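Local coordinates for putative capsid protein of prophage (PDB 3BQW) that is probably the major capsid protein of an integrated phage, one that would assemble in many copies into the shell around the viral DNA, at residues A[28-31]-A[32-36]; A[50-54]-A[55-59]; A[163-166]-A[167-171]; A[252-256]-A[257-261]; A[275-278]-A[279-283]. One frame throughout, in Å; residues are numbered along the deposited sequence.

Contact 1 (A[28-31]-A[32-36]); sequences SPLF and TTLFF
Thr32 begins the second half of the short helix 30-35 and already leans back on the residues before it: its CG2 lies 4.0 Å from CB of Ser28, while OG1, on the other branch, is hydrogen-bonded to Glu137. Thr33 comes next. Its backbone N donates to O of Pro29 at 2.9 Å, closing the first turn on the N-cap residue. Its OG1 stands beside its own backbone N (chi1 -59°), which brings the hydroxyl within 2.8 Å of both Ser28 O and Pro29 O; its one proton could serve either. Proline is tolerated at the N-cap, where the helical bonds need no backbone N-H. Leu34 N bonds to Leu30 O at 2.8 Å, and the two leucines meet through their CD1 methyls, 3.7 Å apart, as apolar neighbours one turn from each other. Phe35 repeats the step, its N bonding to Phe31 O. The two side chains lie next to each other and point the same way, and their rings make an offset edge-to-face pair, with the edge of Phe35 toward the face of Phe31 and the planes at 62°. Phe36 leaves the helical path, yet its CD2 edge returns to within 3.5 Å of Phe31 O. The helix packs on helix 113-146 through Pro29, Phe31 and Phe36, and on strands 206-209 and 257-267 through the leucines, Phe31 and Phe35.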
loop_
_atom_site.group_PDB
_atom_site.type_symbol
_atom_site.label_atom_id
_atom_site.label_comp_id
_atom_site.label_asym_id
_atom_site.label_seq_id
_atom_site.Cartn_x
_atom_site.Cartn_y
_atom_site.Cartn_z
ATOM N N SER A 28 3.754 -4.821 -5.788
ATOM C CA SER A 28 2.941 -4.141 -4.785
ATOM C C SER A 28 2.356 -2.856 -5.374
ATOM O O SER A 28 2.836 -2.343 -6.389
ATOM C CB SER A 28 3.796 -3.761 -3.570
ATOM O OG SER A 28 4.248 -4.912 -2.906
ATOM N N PRO A 29 1.301 -2.331 -4.748
ATOM C CA PRO A 29 0.698 -1.099 -5.219
ATOM C C PRO A 29 1.664 0.093 -5.277
ATOM O O PRO A 29 2.798 0.037 -4.765
ATOM C CB PRO A 29 -0.409 -0.873 -4.200
ATOM C CG PRO A 29 -0.714 -2.174 -3.703
ATOM C CD PRO A 29 0.555 -2.890 -3.620
ATOM N N LEU A 30 1.209 1.162 -5.905
ATOM C CA LEU A 30 2.082 2.260 -6.310
ATOM C C LEU A 30 2.834 2.997 -5.182
ATOM O O LEU A 30 4.029 3.165 -5.267
ATOM C CB LEU A 30 1.289 3.274 -7.135
ATOM C CG LEU A 30 2.104 4.435 -7.745
ATOM C CD1 LEU A 30 3.020 3.935 -8.799
ATOM C CD2 LEU A 30 1.179 5.557 -8.246
ATOM N N PHE A 31 2.123 3.484 -4.168
ATOM C CA PHE A 31 2.764 4.243 -3.079
ATOM C C PHE A 31 3.765 3.375 -2.328
ATOM O O PHE A 31 4.880 3.824 -2.030
ATOM C CB PHE A 31 1.733 4.844 -2.144
ATOM C CG PHE A 31 1.113 6.108 -2.668
ATOM C CD1 PHE A 31 0.234 6.081 -3.759
ATOM C CD2 PHE A 31 1.427 7.342 -2.098
ATOM C CE1 PHE A 31 -0.353 7.270 -4.244
ATOM C CE2 PHE A 31 0.849 8.534 -2.591
ATOM C CZ PHE A 31 -0.043 8.488 -3.660
ATOM N N THR A 32 3.394 2.111 -2.098
ATOM C CA THR A 32 4.302 1.159 -1.514
ATOM C C THR A 32 5.579 1.018 -2.358
ATOM O O THR A 32 6.716 1.105 -1.837
ATOM C CB THR A 32 3.644 -0.182 -1.338
ATOM O OG1 THR A 32 2.461 -0.024 -0.529
ATOM C CG2 THR A 32 4.630 -1.173 -0.687
ATOM N N THR A 33 5.391 0.857 -3.658
ATOM C CA THR A 33 6.499 0.678 -4.559
ATOM C C THR A 33 7.401 1.917 -4.683
ATOM O O THR A 33 8.612 1.792 -4.754
ATOM C CB THR A 33 5.976 0.249 -5.931
ATOM O OG1 THR A 33 5.248 -0.986 -5.775
ATOM C CG2 THR A 33 7.143 0.036 -6.923
ATOM N N LEU A 34 6.818 3.106 -4.761
ATOM C CA LEU A 34 7.615 4.302 -4.950
ATOM C C LEU A 34 8.307 4.713 -3.659
ATOM O O LEU A 34 9.494 5.068 -3.667
ATOM C CB LEU A 34 6.741 5.462 -5.445
ATOM C CG LEU A 34 6.246 5.368 -6.888
ATOM C CD1 LEU A 34 5.238 6.449 -7.169
ATOM C CD2 LEU A 34 7.416 5.453 -7.838
ATOM N N PHE A 35 7.568 4.659 -2.552
ATOM C CA PHE A 35 7.969 5.374 -1.352
ATOM C C PHE A 35 8.262 4.478 -0.141
ATOM O O PHE A 35 8.820 4.951 0.847
ATOM C CB PHE A 35 6.889 6.441 -1.010
ATOM C CG PHE A 35 6.636 7.426 -2.121
ATOM C CD1 PHE A 35 7.690 8.173 -2.662
ATOM C CD2 PHE A 35 5.357 7.641 -2.602
ATOM C CE1 PHE A 35 7.480 9.076 -3.690
ATOM C CE2 PHE A 35 5.130 8.552 -3.630
ATOM C CZ PHE A 35 6.192 9.279 -4.174
ATOM N N PHE A 36 7.871 3.203 -0.213
ATOM C CA PHE A 36 8.099 2.241 0.863
ATOM C C PHE A 36 8.546 0.888 0.318
ATOM O O PHE A 36 8.026 -0.159 0.742
ATOM C CB PHE A 36 6.832 2.049 1.696
ATOM C CG PHE A 36 6.241 3.322 2.222
ATOM C CD1 PHE A 36 6.569 3.790 3.478
ATOM C CD2 PHE A 36 5.335 4.054 1.445
ATOM C CE1 PHE A 36 6.010 4.978 3.950
ATOM C CE2 PHE A 36 4.794 5.224 1.899
ATOM C CZ PHE A 36 5.126 5.696 3.157
#

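Contact 2 (A[50-54]-A[55-59]); sequences DTLDI and EEVTM
Leu52 and Met59 meet across a wide surface loop between strands 47-48 and 61-67, a bend with no regular helix or strand beyond the 3-10 turn at its start, held across by apolar side chains. Leu52 can be followed outward. Its CB touches the methyl CE of Met59 at 3.8 Å; CG stands beside the backbone N (chi1 -77°), and CD1 goes on to meet CG2 of Val57 at 3.9 Å, the two side chains crossing at about a right angle. Leucine suits the spot because it is apolar from CB to its end and can meet a different partner at each, and the flexible thioether of Met59 can bend at its last torsion to bring CE over the Leu52 backbone, 3.5 Å from Leu52 O. Phe42 also lies against Leu52, whereas Thr58 ties the loop to Pro339 and Ala340. Beta-branched Ile54 closes the far end: its CG2 lies alongside the Glu56 chain and comes within 3.4 Å of Val57 CG1.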
loop_
_atom_site.group_PDB
_atom_site.type_symbol
_atom_site.label_atom_id
_atom_site.label_comp_id
_atom_site.label_asym_id
_atom_site.label_seq_id
_atom_site.Cartn_x
_atom_site.Cartn_y
_atom_site.Cartn_z
ATOM N N ASP A 50 14.753 1.929 16.112
ATOM C CA ASP A 50 16.105 2.225 16.582
ATOM C C ASP A 50 17.151 1.170 16.198
ATOM O O ASP A 50 18.343 1.437 16.296
ATOM C CB ASP A 50 16.073 2.343 18.120
ATOM C CG ASP A 50 15.414 1.105 18.788
ATOM O OD1 ASP A 50 14.216 0.829 18.505
ATOM O OD2 ASP A 50 16.095 0.382 19.564
ATOM N N THR A 51 16.724 -0.027 15.812
ATOM C CA THR A 51 17.640 -1.094 15.435
ATOM C C THR A 51 17.934 -1.206 13.926
ATOM O O THR A 51 18.630 -2.124 13.510
ATOM C CB THR A 51 17.092 -2.456 15.869
ATOM O OG1 THR A 51 15.928 -2.758 15.103
ATOM C CG2 THR A 51 16.774 -2.486 17.355
ATOM N N LEU A 52 17.425 -0.300 13.106
ATOM C CA LEU A 52 17.563 -0.456 11.660
ATOM C C LEU A 52 18.976 -0.070 11.205
ATOM O O LEU A 52 19.533 0.917 11.699
ATOM C CB LEU A 52 16.500 0.366 10.925
ATOM C CG LEU A 52 15.081 -0.246 10.912
ATOM C CD1 LEU A 52 13.958 0.745 10.504
ATOM C CD2 LEU A 52 15.066 -1.408 10.000
ATOM N N ASP A 53 19.547 -0.862 10.286
ATOM C CA ASP A 53 20.902 -0.619 9.754
ATOM C C ASP A 53 20.969 0.700 8.948
ATOM O O ASP A 53 21.937 1.467 9.055
ATOM C CB ASP A 53 21.413 -1.825 8.924
ATOM C CG ASP A 53 20.713 -1.984 7.555
ATOM O OD1 ASP A 53 19.467 -1.882 7.458
ATOM O OD2 ASP A 53 21.417 -2.257 6.554
ATOM N N ILE A 54 19.924 0.952 8.166
ATOM C CA ILE A 54 19.778 2.197 7.427
ATOM C C ILE A 54 19.443 3.358 8.364
ATOM O O ILE A 54 18.396 3.369 8.997
ATOM C CB ILE A 54 18.659 2.057 6.380
ATOM C CG1 ILE A 54 19.216 1.448 5.091
ATOM C CG2 ILE A 54 18.045 3.394 6.075
ATOM C CD1 ILE A 54 20.049 0.229 5.274
ATOM N N GLU A 55 20.329 4.340 8.436
ATOM C CA GLU A 55 20.106 5.511 9.276
ATOM C C GLU A 55 19.112 6.502 8.675
ATOM O O GLU A 55 18.553 7.324 9.398
ATOM C CB GLU A 55 21.411 6.258 9.514
ATOM C CG GLU A 55 22.488 5.485 10.272
ATOM C CD GLU A 55 23.752 6.322 10.446
ATOM O OE1 GLU A 55 23.676 7.557 10.205
ATOM O OE2 GLU A 55 24.813 5.744 10.807
ATOM N N GLU A 56 18.918 6.435 7.359
ATOM C CA GLU A 56 18.177 7.470 6.615
ATOM C C GLU A 56 16.655 7.310 6.585
ATOM O O GLU A 56 15.971 8.107 5.952
ATOM C CB GLU A 56 18.747 7.639 5.182
ATOM C CG GLU A 56 18.824 6.352 4.300
ATOM C CD GLU A 56 17.543 6.057 3.505
ATOM O OE1 GLU A 56 16.934 7.016 2.973
ATOM O OE2 GLU A 56 17.174 4.855 3.394
ATOM N N VAL A 57 16.109 6.313 7.273
ATOM C CA VAL A 57 14.668 6.250 7.460
ATOM C C VAL A 57 14.250 6.777 8.852
ATOM O O VAL A 57 15.084 6.990 9.724
ATOM C CB VAL A 57 14.104 4.862 7.141
ATOM C CG1 VAL A 57 14.743 4.331 5.855
ATOM C CG2 VAL A 57 14.300 3.903 8.291
ATOM N N THR A 58 12.952 7.033 9.018
ATOM C CA THR A 58 12.402 7.623 10.254
ATOM C C THR A 58 12.484 6.620 11.406
ATOM O O THR A 58 12.102 5.459 11.260
ATOM C CB THR A 58 10.933 8.064 10.037
ATOM O OG1 THR A 58 10.881 8.938 8.915
ATOM C CG2 THR A 58 10.377 8.790 11.216
ATOM N N MET A 59 12.964 7.061 12.562
ATOM C CA MET A 59 13.224 6.088 13.634
ATOM C C MET A 59 12.404 6.297 14.901
ATOM O O MET A 59 12.592 5.588 15.884
ATOM C CB MET A 59 14.722 6.013 13.923
ATOM C CG MET A 59 15.431 5.120 12.903
ATOM S SD MET A 59 17.164 5.109 13.233
ATOM C CE MET A 59 17.530 3.375 13.060
#

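Contact 3 (A[163-166]-A[167-171]); sequences WKIP and EKNII
The carbonyl O of Pro166 accepts a hydrogen bond from the backbone N of Asn169 at 3.0 Å, closing the 3-10 turn 167-169 that leads the chain into strand 170-172. The donor stands well above the carbonyl plane, 57° out of it, a consequence of so tight a turn. CB of Asn169 crowds the same oxygen at 3.2 Å. Proline fits in front of this turn because its restricted phi limits the backbone at the entry and its missing N-H costs the turn nothing. A second backbone bond, from Ile170 N to Glu167 O, carries the turn on into the strand. Glu167 and Lys168, exposed on the turn, suit a solvent-facing bend, while Asn169 is buried, its backbone paired with Thr347.

Apolar contacts add to the turn. CG1 of Ile165 lies roughly trans to its backbone N (chi1 -158°), and the chain continues to CD1, which reaches CB of Asn169 at 4.0 Å. This isoleucine also packs on Ile342, so a bulky hydrocarbon is well placed between loop and turn. Its other branch takes a different partner: the CG2 methyl meets the CD1 methyl of Ile170 at 3.7 Å.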
loop_
_atom_site.group_PDB
_atom_site.type_symbol
_atom_site.label_atom_id
_atom_site.label_comp_id
_atom_site.label_asym_id
_atom_site.label_seq_id
_atom_site.Cartn_x
_atom_site.Cartn_y
_atom_site.Cartn_z
ATOM N N TRP A 163 3.513 10.718 12.059
ATOM C CA TRP A 163 4.862 11.007 11.548
ATOM C C TRP A 163 5.154 12.511 11.533
ATOM O O TRP A 163 6.263 12.913 11.208
ATOM C CB TRP A 163 5.015 10.449 10.149
ATOM C CG TRP A 163 4.748 8.943 10.064
ATOM C CD1 TRP A 163 3.663 8.327 9.491
ATOM C CD2 TRP A 163 5.569 7.896 10.609
ATOM N NE1 TRP A 163 3.777 6.956 9.631
ATOM C CE2 TRP A 163 4.934 6.663 10.300
ATOM C CE3 TRP A 163 6.778 7.878 11.325
ATOM C CZ2 TRP A 163 5.468 5.432 10.672
ATOM C CZ3 TRP A 163 7.312 6.652 11.695
ATOM C CH2 TRP A 163 6.653 5.439 11.369
ATOM N N LYS A 164 4.146 13.312 11.891
ATOM C CA LYS A 164 4.244 14.764 12.081
ATOM C C LYS A 164 4.676 15.432 10.780
ATOM O O LYS A 164 5.735 16.054 10.708
ATOM C CB LYS A 164 5.196 15.149 13.242
ATOM C CG LYS A 164 4.840 14.599 14.652
ATOM C CD LYS A 164 4.108 15.576 15.573
ATOM C CE LYS A 164 4.347 15.278 17.082
ATOM N NZ LYS A 164 3.234 15.774 17.985
ATOM N N ILE A 165 3.862 15.298 9.741
ATOM C CA ILE A 165 4.166 15.995 8.500
ATOM C C ILE A 165 3.916 17.502 8.762
ATOM O O ILE A 165 2.952 17.860 9.438
ATOM C CB ILE A 165 3.363 15.412 7.298
ATOM C CG1 ILE A 165 4.076 15.762 5.981
ATOM C CG2 ILE A 165 1.902 15.873 7.307
ATOM C CD1 ILE A 165 3.358 15.288 4.722
ATOM N N PRO A 166 4.810 18.383 8.307
ATOM C CA PRO A 166 4.493 19.803 8.495
ATOM C C PRO A 166 3.139 20.184 7.882
ATOM O O PRO A 166 2.771 19.663 6.839
ATOM C CB PRO A 166 5.665 20.521 7.800
ATOM C CG PRO A 166 6.778 19.530 7.870
ATOM C CD PRO A 166 6.107 18.209 7.637
ATOM N N GLU A 167 2.410 21.057 8.566
ATOM C CA GLU A 167 1.106 21.539 8.121
ATOM C C GLU A 167 1.121 22.224 6.764
ATOM O O GLU A 167 0.188 22.074 5.986
ATOM C CB GLU A 167 0.508 22.506 9.159
ATOM C CG GLU A 167 0.091 21.827 10.451
ATOM C CD GLU A 167 -0.769 22.720 11.372
ATOM O OE1 GLU A 167 -0.648 23.977 11.335
ATOM O OE2 GLU A 167 -1.577 22.125 12.138
ATOM N N LYS A 168 2.169 22.993 6.500
ATOM C CA LYS A 168 2.348 23.648 5.204
ATOM C C LYS A 168 2.457 22.639 4.039
ATOM O O LYS A 168 2.357 23.026 2.872
ATOM C CB LYS A 168 3.615 24.497 5.227
ATOM C CG LYS A 168 4.924 23.639 5.144
ATOM C CD LYS A 168 6.187 24.477 5.399
ATOM C CE LYS A 168 7.421 23.639 5.245
ATOM N NZ LYS A 168 7.523 23.106 3.853
ATOM N N ASN A 169 2.718 21.369 4.357
ATOM C CA ASN A 169 2.842 20.314 3.322
ATOM C C ASN A 169 1.498 19.762 2.848
ATOM O O ASN A 169 1.446 19.015 1.884
ATOM C CB ASN A 169 3.710 19.157 3.820
ATOM C CG ASN A 169 5.173 19.485 3.803
ATOM O OD1 ASN A 169 5.993 18.675 3.351
ATOM N ND2 ASN A 169 5.520 20.673 4.274
ATOM N N ILE A 170 0.425 20.111 3.550
ATOM C CA ILE A 170 -0.908 19.670 3.205
ATOM C C ILE A 170 -1.647 20.930 2.819
ATOM O O ILE A 170 -1.914 21.774 3.659
ATOM C CB ILE A 170 -1.630 18.961 4.381
ATOM C CG1 ILE A 170 -0.902 17.697 4.801
ATOM C CG2 ILE A 170 -3.074 18.565 4.012
ATOM C CD1 ILE A 170 -1.436 17.133 6.154
ATOM N N ILE A 171 -1.961 21.049 1.536
ATOM C CA ILE A 171 -2.423 22.302 0.964
ATOM C C ILE A 171 -3.835 22.110 0.429
ATOM O O ILE A 171 -4.155 21.075 -0.130
ATOM C CB ILE A 171 -1.492 22.743 -0.195
ATOM C CG1 ILE A 171 -0.053 22.994 0.316
ATOM C CG2 ILE A 171 -2.067 23.949 -0.933
ATOM C CD1 ILE A 171 0.988 23.369 -0.797
#

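Contact 4 (A[252-256]-A[257-261]); sequences GYLGD and LALIV
Leu254 and Leu257 face each other as a hydrogen-bonded pair at the end of a beta hairpin, closed by a type II' turn between strands 248-254 and 257-267. The bond from Leu254 N to Leu257 O is short, 2.8 Å, and lies in the carbonyl plane. Its return partner, Leu257 N to Leu254 O, is longer at 3.3 Å, and its donor stands well above the plane of the Leu254 carbonyl. The packed face carries Leu254, Leu257 and Leu259: CB of Leu254 touches CD2 of Leu259 at 4.1 Å, and helix 190-198 covers Leu254 and Leu257, a setting that suits leucine. By contrast, the turn is exposed. Gly255 takes the positive phi (72°) that the first corner of a II' turn needs, and Asp256 follows as a polar residue suited to solvent. On the other face the Tyr253 ring leans on Ala258, a side chain small enough to let the ring come close, while its OH is held by Glu238 and Ser235. The ring's CE1 lies 3.9 Å from CB of Ala258.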
loop_
_atom_site.group_PDB
_atom_site.type_symbol
_atom_site.label_atom_id
_atom_site.label_comp_id
_atom_site.label_asym_id
_atom_site.label_seq_id
_atom_site.Cartn_x
_atom_site.Cartn_y
_atom_site.Cartn_z
ATOM N N GLY A 252 3.355 10.868 -18.798
ATOM C CA GLY A 252 4.442 11.618 -19.392
ATOM C C GLY A 252 5.141 12.476 -18.368
ATOM O O GLY A 252 5.122 12.171 -17.187
ATOM N N TYR A 253 5.743 13.561 -18.839
ATOM C CA TYR A 253 6.562 14.439 -18.020
ATOM C C TYR A 253 6.182 15.897 -18.221
ATOM O O TYR A 253 5.679 16.287 -19.283
ATOM C CB TYR A 253 8.051 14.251 -18.339
ATOM C CG TYR A 253 8.588 12.879 -17.990
ATOM C CD1 TYR A 253 9.252 12.646 -16.781
ATOM C CD2 TYR A 253 8.411 11.809 -18.856
ATOM C CE1 TYR A 253 9.745 11.376 -16.458
ATOM C CE2 TYR A 253 8.891 10.536 -18.545
ATOM C CZ TYR A 253 9.561 10.329 -17.354
ATOM O OH TYR A 253 10.034 9.062 -17.085
ATOM N N LEU A 254 6.408 16.682 -17.169
ATOM C CA LEU A 254 6.290 18.134 -17.197
ATOM C C LEU A 254 7.642 18.651 -16.732
ATOM O O LEU A 254 7.859 18.876 -15.556
ATOM C CB LEU A 254 5.149 18.554 -16.266
ATOM C CG LEU A 254 4.598 19.971 -16.215
ATOM C CD1 LEU A 254 4.274 20.516 -17.630
ATOM C CD2 LEU A 254 3.336 19.981 -15.304
ATOM N N GLY A 255 8.585 18.779 -17.654
ATOM C CA GLY A 255 9.962 19.052 -17.269
ATOM C C GLY A 255 10.525 17.785 -16.657
ATOM O O GLY A 255 10.477 16.742 -17.284
ATOM N N ASP A 256 11.029 17.869 -15.424
ATOM C CA ASP A 256 11.571 16.684 -14.738
ATOM C C ASP A 256 10.565 16.036 -13.789
ATOM O O ASP A 256 10.930 15.186 -12.986
ATOM C CB ASP A 256 12.929 16.975 -14.038
ATOM C CG ASP A 256 12.869 18.105 -12.999
ATOM O OD1 ASP A 256 11.774 18.689 -12.757
ATOM O OD2 ASP A 256 13.945 18.415 -12.420
ATOM N N LEU A 257 9.293 16.402 -13.930
ATOM C CA LEU A 257 8.211 15.903 -13.096
ATOM C C LEU A 257 7.428 14.826 -13.827
ATOM O O LEU A 257 6.801 15.095 -14.847
ATOM C CB LEU A 257 7.272 17.052 -12.762
ATOM C CG LEU A 257 6.206 16.887 -11.687
ATOM C CD1 LEU A 257 6.873 16.663 -10.360
ATOM C CD2 LEU A 257 5.313 18.152 -11.636
ATOM N N ALA A 258 7.485 13.599 -13.317
ATOM C CA ALA A 258 6.752 12.481 -13.905
ATOM C C ALA A 258 5.299 12.595 -13.492
ATOM O O ALA A 258 5.002 12.993 -12.360
ATOM C CB ALA A 258 7.322 11.148 -13.448
ATOM N N LEU A 259 4.411 12.213 -14.409
ATOM C CA LEU A 259 2.978 12.404 -14.258
ATOM C C LEU A 259 2.269 11.064 -14.250
ATOM O O LEU A 259 2.316 10.314 -15.220
ATOM C CB LEU A 259 2.424 13.274 -15.394
ATOM C CG LEU A 259 3.036 14.649 -15.664
ATOM C CD1 LEU A 259 2.512 15.148 -17.022
ATOM C CD2 LEU A 259 2.755 15.687 -14.533
ATOM N N ILE A 260 1.618 10.780 -13.133
ATOM C CA ILE A 260 0.956 9.515 -12.865
ATOM C C ILE A 260 -0.470 9.821 -12.388
ATOM O O ILE A 260 -0.668 10.608 -11.449
ATOM C CB ILE A 260 1.714 8.692 -11.766
ATOM C CG1 ILE A 260 3.186 8.444 -12.160
ATOM C CG2 ILE A 260 1.006 7.346 -11.501
ATOM C CD1 ILE A 260 3.993 7.554 -11.135
ATOM N N VAL A 261 -1.443 9.224 -13.059
ATOM C CA VAL A 261 -2.810 9.208 -12.597
ATOM C C VAL A 261 -3.067 7.886 -11.898
ATOM O O VAL A 261 -2.813 6.825 -12.451
ATOM C CB VAL A 261 -3.825 9.398 -13.740
ATOM C CG1 VAL A 261 -5.259 9.403 -13.194
ATOM C CG2 VAL A 261 -3.495 10.693 -14.517
#

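Contact 5 (A[275-278]-A[279-283]); sequences YFLE and PDLLV
Tyr275 and Pro279 meet at right angles, CG of the proline ring approaching the tyrosine ring as an off-centre CH-pi contact, 4.1 Å from the ring centroid and 30° off its normal. Proline suits this place: its compact ring brings C-H groups to the aromatic ring, and its rigid phi fits the first corner of the turn. Leu277 supplies the other apolar contact. Its CG is trans to the backbone N (chi1 -175°), which carries CD1 across to CB of Leu281 at 3.9 Å and to CG2 of Val283 at 4.0 Å; the leucine thus spans two residues on the same side of the strand. Leu281 also packs its CD1 on CB of Glu278 at 3.8 Å.

The backbone positions them. N of Leu281 donates to O of Glu278 at 3.0 Å from above the carbonyl plane, fixing the bend that brings Leu281 back beside Leu277. Asp280 occupies the second corner, its OD2 in a salt bridge with Lys349, so an acidic residue is well suited here. Farther out, Tyr262 lies against Leu277, helix 211-218 against Pro279, and helix 113-146 against Val283. The bond from Leu281 back to Glu278 closes a type I beta turn, its type set by the backbone angles of Pro279 and Asp280, which leads from the loop after strand 273-275 into strand 281-285 of the mixed sheet.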
loop_
_atom_site.group_PDB
_atom_site.type_symbol
_atom_site.label_atom_id
_atom_site.label_comp_id
_atom_site.label_asym_id
_atom_site.label_seq_id
_atom_site.Cartn_x
_atom_site.Cartn_y
_atom_site.Cartn_z
ATOM N N TYR A 275 -11.540 4.863 -2.860
ATOM C CA TYR A 275 -10.245 5.192 -3.448
ATOM C C TYR A 275 -9.183 5.255 -2.371
ATOM O O TYR A 275 -9.410 5.765 -1.281
ATOM C CB TYR A 275 -10.283 6.545 -4.150
ATOM C CG TYR A 275 -11.075 6.559 -5.425
ATOM C CD1 TYR A 275 -10.555 6.012 -6.590
ATOM C CD2 TYR A 275 -12.336 7.130 -5.467
ATOM C CE1 TYR A 275 -11.283 6.021 -7.765
ATOM C CE2 TYR A 275 -13.069 7.154 -6.624
ATOM C CZ TYR A 275 -12.551 6.601 -7.764
ATOM O OH TYR A 275 -13.303 6.638 -8.921
ATOM N N PHE A 276 -8.015 4.740 -2.684
ATOM C CA PHE A 276 -6.831 4.978 -1.869
ATOM C C PHE A 276 -6.521 6.460 -1.815
ATOM O O PHE A 276 -6.300 7.017 -0.751
ATOM C CB PHE A 276 -5.630 4.253 -2.471
ATOM C CG PHE A 276 -5.639 2.775 -2.253
ATOM C CD1 PHE A 276 -5.505 2.251 -0.979
ATOM C CD2 PHE A 276 -5.753 1.898 -3.322
ATOM C CE1 PHE A 276 -5.487 0.864 -0.790
ATOM C CE2 PHE A 276 -5.736 0.546 -3.135
ATOM C CZ PHE A 276 -5.604 0.026 -1.880
ATOM N N LEU A 277 -6.487 7.076 -2.988
ATOM C CA LEU A 277 -6.232 8.489 -3.144
ATOM C C LEU A 277 -7.510 9.134 -3.658
ATOM O O LEU A 277 -7.945 8.838 -4.763
ATOM C CB LEU A 277 -5.087 8.704 -4.141
ATOM C CG LEU A 277 -4.567 10.134 -4.357
ATOM C CD1 LEU A 277 -3.910 10.672 -3.070
ATOM C CD2 LEU A 277 -3.590 10.206 -5.562
ATOM N N GLU A 278 -8.093 10.013 -2.858
ATOM C CA GLU A 278 -9.281 10.719 -3.251
ATOM C C GLU A 278 -9.022 11.400 -4.580
ATOM O O GLU A 278 -7.916 11.926 -4.819
ATOM C CB GLU A 278 -9.685 11.763 -2.219
ATOM C CG GLU A 278 -10.353 11.193 -0.995
ATOM C CD GLU A 278 -11.450 10.212 -1.354
ATOM O OE1 GLU A 278 -12.357 10.583 -2.142
ATOM O OE2 GLU A 278 -11.373 9.054 -0.875
ATOM N N PRO A 279 -10.031 11.386 -5.450
ATOM C CA PRO A 279 -9.829 11.805 -6.824
ATOM C C PRO A 279 -9.414 13.249 -6.997
ATOM O O PRO A 279 -8.843 13.565 -8.026
ATOM C CB PRO A 279 -11.193 11.560 -7.479
ATOM C CG PRO A 279 -11.914 10.647 -6.574
ATOM C CD PRO A 279 -11.424 10.963 -5.212
ATOM N N ASP A 280 -9.682 14.093 -5.996
ATOM C CA ASP A 280 -9.363 15.545 -6.038
ATOM C C ASP A 280 -8.018 15.897 -5.388
ATOM O O ASP A 280 -7.711 17.078 -5.222
ATOM C CB ASP A 280 -10.496 16.377 -5.415
ATOM C CG ASP A 280 -10.692 16.100 -3.937
ATOM O OD1 ASP A 280 -10.135 15.105 -3.402
ATOM O OD2 ASP A 280 -11.431 16.870 -3.302
ATOM N N LEU A 281 -7.224 14.869 -5.068
ATOM C CA LEU A 281 -5.884 15.013 -4.481
ATOM C C LEU A 281 -4.746 14.712 -5.471
ATOM O O LEU A 281 -4.859 13.817 -6.331
ATOM C CB LEU A 281 -5.692 14.082 -3.273
ATOM C CG LEU A 281 -6.644 14.248 -2.086
ATOM C CD1 LEU A 281 -6.341 13.173 -0.990
ATOM C CD2 LEU A 281 -6.612 15.663 -1.521
ATOM N N LEU A 282 -3.654 15.466 -5.315
ATOM C CA LEU A 282 -2.385 15.206 -6.011
ATOM C C LEU A 282 -1.300 15.211 -4.946
ATOM O O LEU A 282 -1.383 15.964 -3.955
ATOM C CB LEU A 282 -2.060 16.271 -7.087
ATOM C CG LEU A 282 -1.742 17.723 -6.689
ATOM C CD1 LEU A 282 -0.211 17.865 -6.373
ATOM C CD2 LEU A 282 -2.206 18.778 -7.747
ATOM N N VAL A 283 -0.290 14.376 -5.159
ATOM C CA VAL A 283 0.835 14.229 -4.265
ATOM C C VAL A 283 2.105 14.516 -5.042
ATOM O O VAL A 283 2.320 13.976 -6.120
ATOM C CB VAL A 283 0.910 12.810 -3.686
ATOM C CG1 VAL A 283 2.142 12.641 -2.801
ATOM C CG2 VAL A 283 -0.348 12.482 -2.900
#

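In the fold
The five contacts follow one another along the chain without overlapping, all within the range of the phage major capsid protein E family. Contact 1 lies near the middle of the molecule, its centre about 6 Å from that of the chain, and touches two others: Leu30 packs on Ile260 of contact 4, and Phe31 on Val283 of contact 5. Contacts 3, 4 and 5 all reach the same mixed sheet, with centres about 16 to 23 Å apart. Contact 2 lies on the surface, about 30 Å from contact 4 between centres, and joins contact 3 through Thr58 and Trp163. The buried helix thus links the hairpin of contact 4 and the turn of contact 5 at the sheet, while contacts 2 and 3 lie at the surface.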